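Local coordinates for protein transcriptional regulator AcuR (Rhodobacter sphaeroides 2.4.1, PDB 3BRU) that represses transcription of its own operon as a TetR-family DNA-binding regulator, probably by binding two operator sequences in the promoter, at residues S49-G52 with V53-L57; G131-G134 with Q135-G138. All blocks are in the same frame, centred on the assembly; numbering follows the deposited sequence.

Contact 1: residues S49-G52 with V53-L57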
ATOM      1  N   SER A  49       5.061   1.302 -14.045  1.00 24.85           N
ATOM      2  CA  SER A  49       6.081   0.373 -14.596  1.00 26.52           C
ATOM      3  C   SER A  49       5.557  -0.662 -15.607  1.00 27.32           C
ATOM      4  O   SER A  49       6.313  -1.145 -16.430  1.00 27.35           O
ATOM      5  CB  SER A  49       6.827  -0.404 -13.493  1.00 26.77           C
ATOM      6  OG  SER A  49       7.188   0.404 -12.387  1.00 28.88           O
ATOM      7  N   SER A  50       4.265  -0.999 -15.515  1.00 28.44           N
ATOM      8  CA  SER A  50       3.617  -2.036 -16.320  1.00 28.35           C
ATOM      9  C   SER A  50       3.071  -1.518 -17.639  1.00 28.36           C
ATOM     10  O   SER A  50       2.752  -2.279 -18.549  1.00 28.50           O
ATOM     11  CB  SER A  50       2.432  -2.586 -15.535  1.00 28.39           C
ATOM     12  OG  SER A  50       2.756  -3.852 -15.020  1.00 30.77           O
ATOM     13  N   VAL A  51       2.912  -0.213 -17.728  1.00 27.86           N
ATOM     14  CA  VAL A  51       2.140   0.333 -18.812  1.00 27.31           C
ATOM     15  C   VAL A  51       3.006   1.217 -19.696  1.00 27.51           C
ATOM     16  O   VAL A  51       3.516   2.245 -19.239  1.00 27.47           O
ATOM     17  CB  VAL A  51       0.924   1.111 -18.258  1.00 27.03           C
ATOM     18  CG1 VAL A  51       0.152   1.759 -19.372  1.00 26.23           C
ATOM     19  CG2 VAL A  51       0.021   0.163 -17.468  1.00 27.77           C
ATOM     20  N   GLY A  52       3.163   0.824 -20.963  1.00 27.19           N
ATOM     21  CA  GLY A  52       3.917   1.622 -21.917  1.00 26.83           C
ATOM     22  C   GLY A  52       3.026   2.603 -22.677  1.00 26.66           C
ATOM     23  O   GLY A  52       1.791   2.493 -22.658  1.00 26.60           O
ATOM     24  N   VAL A  53       3.663   3.540 -23.366  1.00 25.97           N
ATOM     25  CA  VAL A  53       2.974   4.525 -24.175  1.00 26.50           C
ATOM     26  C   VAL A  53       2.141   3.902 -25.295  1.00 27.43           C
ATOM     27  O   VAL A  53       1.029   4.364 -25.560  1.00 27.19           O
ATOM     28  CB  VAL A  53       3.972   5.577 -24.741  1.00 26.55           C
ATOM     29  CG1 VAL A  53       3.324   6.508 -25.790  1.00 25.02           C
ATOM     30  CG2 VAL A  53       4.588   6.376 -23.602  1.00 25.74           C
ATOM     31  N   ASP A  54       2.657   2.873 -25.959  1.00 28.05           N
ATOM     32  CA  ASP A  54       1.890   2.253 -27.029  1.00 29.61           C
ATOM     33  C   ASP A  54       0.571   1.683 -26.546  1.00 29.19           C
ATOM     34  O   ASP A  54      -0.427   1.791 -27.238  1.00 30.08           O
ATOM     35  CB  ASP A  54       2.667   1.142 -27.721  1.00 30.16           C
ATOM     36  CG  ASP A  54       3.811   1.657 -28.563  1.00 34.15           C
ATOM     37  OD1 ASP A  54       3.857   2.878 -28.882  1.00 38.93           O
ATOM     38  OD2 ASP A  54       4.683   0.811 -28.920  1.00 39.89           O
ATOM     39  N   GLU A  55       0.567   1.063 -25.376  1.00 29.02           N
ATOM     40  CA  GLU A  55      -0.680   0.553 -24.785  1.00 29.62           C
ATOM     41  C   GLU A  55      -1.696   1.688 -24.525  1.00 27.36           C
ATOM     42  O   GLU A  55      -2.865   1.549 -24.824  1.00 25.98           O
ATOM     43  CB  GLU A  55      -0.366  -0.267 -23.520  1.00 29.48           C
ATOM     44  CG  GLU A  55      -1.545  -0.573 -22.586  1.00 31.13           C
ATOM     45  CD  GLU A  55      -1.156  -1.461 -21.356  1.00 34.13           C
ATOM     46  OE1 GLU A  55      -0.076  -2.132 -21.368  1.00 36.72           O
ATOM     47  OE2 GLU A  55      -1.962  -1.515 -20.379  1.00 40.00           O
ATOM     48  N   ILE A  56      -1.223   2.810 -23.986  1.00 26.79           N
ATOM     49  CA  ILE A  56      -2.055   4.017 -23.796  1.00 26.41           C
ATOM     50  C   ILE A  56      -2.642   4.507 -25.125  1.00 26.85           C
ATOM     51  O   ILE A  56      -3.844   4.796 -25.189  1.00 27.17           O
ATOM     52  CB  ILE A  56      -1.272   5.201 -23.105  1.00 26.57           C
ATOM     53  CG1 ILE A  56      -0.858   4.847 -21.662  1.00 26.24           C
ATOM     54  CG2 ILE A  56      -2.027   6.546 -23.187  1.00 25.26           C
ATOM     55  CD1 ILE A  56      -1.941   4.251 -20.818  1.00 26.19           C
ATOM     56  N   LEU A  57      -1.815   4.606 -26.168  1.00 25.88           N
ATOM     57  CA  LEU A  57      -2.272   5.097 -27.462  1.00 26.15           C
ATOM     58  C   LEU A  57      -3.371   4.199 -28.042  1.00 26.58           C
ATOM     59  O   LEU A  57      -4.374   4.696 -28.592  1.00 25.93           O
ATOM     60  CB  LEU A  57      -1.100   5.181 -28.458  1.00 25.87           C
ATOM     61  CG  LEU A  57       0.035   6.145 -28.128  1.00 26.18           C
ATOM     62  CD1 LEU A  57       1.051   6.195 -29.294  1.00 24.82           C
ATOM     63  CD2 LEU A  57      -0.507   7.518 -27.753  1.00 24.18           C
TER
HETATM   64  O   HOH W   1       2.211  -1.380 -21.859  1.00 49.77           O
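V53 opens a helix directly behind G52, which holds the N-cap position. The side chain of V53 touches F67 and K74. D54 turns its carboxylate to K64, a salt bridge through OD1.

E55 turns back over the approach to the helix. Its CG stands opposite the backbone N (chi1 165°), and the chain runs on extended, which carries the carboxylate to V51. There E55 OE2 lies 3.9 Å from V51 CG2, the two side chains crossing at about a right angle. E55 OE1 is 2.5 Å from a water that donates to it. The same water accepts from G52 N at 2.6 Å and reaches S50 O only weakly. The carboxylate is thus tied through the water to the backbone just ahead of the helix. OE2 has its own partner, ND1 of H42. An alanine in place of E55 would probably leave this water without its carboxylate anchor and H42 without its hydrogen-bond partner.

I56 closes the first helical turn. I56 N gives G52 O a weak hydrogen bond of 3.3 Å, fairly straight at 166°. On the side chain, I56 CD1 meets V51 CG1 at 3.6 Å, again at about a right angle. The first torsion of V51 (chi1 177°) turns CG1 to the isoleucine, where I56 CG1 is also 4.0 Å from V51 CG1. The weak bond and the apolar touch help hold V51 and G52 against the first turn.

Helix 53-60 is the first helix of the predicted helix-turn-helix. V51 and I56 rest on H42 of helix 31-45. I56 also touches L35 of that helix and F77 of helix 74-97, and V53 and L57 touch F67 of helix 64-70.

Contact 2: residues G131-G134 with Q135-G138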
ATOM      1  N   GLY A 131      -1.690   5.605  -4.479  1.00 19.82           N
ATOM      2  CA  GLY A 131      -1.187   4.436  -3.768  1.00 19.41           C
ATOM      3  C   GLY A 131      -0.414   3.546  -4.704  1.00 19.72           C
ATOM      4  O   GLY A 131       0.680   3.078  -4.339  1.00 19.01           O
ATOM      5  N   ASN A 132      -0.969   3.282  -5.893  1.00 19.80           N
ATOM      6  CA  ASN A 132      -0.232   2.464  -6.889  1.00 21.74           C
ATOM      7  C   ASN A 132       1.138   3.043  -7.196  1.00 21.81           C
ATOM      8  O   ASN A 132       2.120   2.309  -7.204  1.00 22.73           O
ATOM      9  CB  ASN A 132      -0.970   2.308  -8.218  1.00 21.75           C
ATOM     10  CG  ASN A 132      -2.240   1.469  -8.118  1.00 25.04           C
ATOM     11  OD1 ASN A 132      -2.673   1.026  -7.029  1.00 28.90           O
ATOM     12  ND2 ASN A 132      -2.854   1.238  -9.274  1.00 28.39           N
ATOM     13  N   LEU A 133       1.215   4.342  -7.481  1.00 21.87           N
ATOM     14  CA  LEU A 133       2.489   4.924  -7.867  1.00 22.08           C
ATOM     15  C   LEU A 133       3.419   5.044  -6.656  1.00 22.77           C
ATOM     16  O   LEU A 133       4.647   4.842  -6.781  1.00 22.96           O
ATOM     17  CB  LEU A 133       2.314   6.288  -8.527  1.00 22.19           C
ATOM     18  CG  LEU A 133       1.532   6.424  -9.834  1.00 24.12           C
ATOM     19  CD1 LEU A 133       1.599   7.861 -10.325  1.00 24.79           C
ATOM     20  CD2 LEU A 133       2.014   5.499 -10.910  1.00 23.51           C
ATOM     21  N   GLY A 134       2.841   5.382  -5.502  1.00 22.96           N
ATOM     22  CA  GLY A 134       3.595   5.487  -4.247  1.00 23.59           C
ATOM     23  C   GLY A 134       4.376   4.230  -3.891  1.00 23.94           C
ATOM     24  O   GLY A 134       5.564   4.285  -3.547  1.00 24.03           O
ATOM     25  N   GLN A 135       3.696   3.098  -3.965  1.00 24.40           N
ATOM     26  CA  GLN A 135       4.325   1.801  -3.808  1.00 25.60           C
ATOM     27  C   GLN A 135       5.457   1.498  -4.801  1.00 26.28           C
ATOM     28  O   GLN A 135       6.424   0.838  -4.424  1.00 26.94           O
ATOM     29  CB  GLN A 135       3.279   0.684  -3.854  1.00 25.28           C
ATOM     30  CG  GLN A 135       3.786  -0.639  -3.311  1.00 25.58           C
ATOM     31  CD  GLN A 135       3.965  -0.657  -1.783  1.00 26.25           C
ATOM     32  OE1 GLN A 135       4.758   0.108  -1.233  1.00 26.75           O
ATOM     33  NE2 GLN A 135       3.267  -1.582  -1.104  1.00 24.16           N
ATOM     34  N   GLU A 136       5.352   1.942  -6.053  1.00 26.52           N
ATOM     35  CA  GLU A 136       6.453   1.683  -6.994  1.00 27.45           C
ATOM     36  C   GLU A 136       7.491   2.808  -7.134  1.00 26.64           C
ATOM     37  O   GLU A 136       8.241   2.854  -8.108  1.00 26.49           O
ATOM     38  CB  GLU A 136       5.927   1.241  -8.365  1.00 28.40           C
ATOM     39  CG  GLU A 136       5.132   2.282  -9.106  1.00 33.98           C
ATOM     40  CD  GLU A 136       4.240   1.659 -10.203  1.00 41.32           C
ATOM     41  OE1 GLU A 136       3.040   2.088 -10.268  1.00 42.54           O
ATOM     42  OE2 GLU A 136       4.730   0.751 -10.971  1.00 41.22           O
HETATM   43  N   MSE A 137       7.535   3.699  -6.150  1.00 25.72           N
HETATM   44  CA  MSE A 137       8.437   4.836  -6.143  1.00 24.83           C
HETATM   45  C   MSE A 137       9.904   4.495  -6.530  1.00 25.06           C
HETATM   46  O   MSE A 137      10.544   5.288  -7.209  1.00 25.14           O
HETATM   47  CB  MSE A 137       8.356   5.555  -4.789  1.00 24.11           C
HETATM   48  CG  MSE A 137       9.090   6.913  -4.739  1.00 24.56           C
HETATM   49 SE   MSE A 137       8.502   8.280  -6.021  0.50 20.10          SE
HETATM   50  CE  MSE A 137      10.207   8.670  -6.994  1.00 21.16           C
ATOM     51  N   GLY A 138      10.432   3.332  -6.130  1.00 24.79           N
ATOM     52  CA  GLY A 138      11.796   2.958  -6.503  1.00 24.79           C
ATOM     53  C   GLY A 138      12.035   2.920  -8.020  1.00 25.80           C
ATOM     54  O   GLY A 138      13.183   3.072  -8.473  1.00 25.53           O
TER
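E136 folds back over the end of the helix and meets L133, the two side chains crossing obliquely. E136 OE1 comes to 3.6 Å from L133 CD2, so the carboxylate lies against a methyl of the leucine. The first torsion of E136 (chi1 65°) sets CG between its own backbone N and carbonyl carbon. From there E136 CG passes two carbonyls of the last turn, 3.5 Å from L133 O and about as near to N132 O. E136 OE1 also stands 3.2 Å from N132 O. Both are acceptors, so this approach is no bond. The carboxylate is instead held from outside: OE1 accepts from Y48 N, and OE2 bonds with S49. Those two bonds probably offset the crowding of oxygens and fix the rotation of the group.

The backbone here is the C-terminal end of helix 129-135, in the TetR-type C-terminal domain. Q135 N still makes a regular helical bond to G131 O, 3.0 Å long and nearly straight at 174°. At E136 the helix gives way. E136 N has two weak bonds, to N132 O and to L133 O, the latter at 3.1 Å. M137 N then gives a weak bond of 3.3 Å to G134 O, and the chain passes into a 3-10 segment.

Q135 and M137 lead their ends away from the helix. The CB of Q135 stays 3.6 Å from G131 O, but the chain bends at chi2. The CB of M137, a selenomethionine, sits 3.3 Å from G134 O. In the second subunit, G131 O takes a weak hydrogen bond from Q135 NE2, and L198 packs on M137. N132 points away from the turn, and its ND2 bonds to L43 O.

How the contacts relate
Contact 1 is partly buried and lies in the DNA-binding region, its centre about 21 Å from that of the chain. Contact 2 is buried in the C-terminal domain, its centre about 12 Å from that of the chain. The two centres are about 17 Å apart, yet the contacts touch: S49 OG lies 2.9 Å from E136 OE2, a probable hydrogen bond between the two regions. One contact starts a helix and the other ends one. E136 is buried and uses Y48 and S49; E55 is partly exposed and uses a water and H42. Both reach the second subunit, contact 1 through S49 and S50, contact 2 through N132, Q135 and M137.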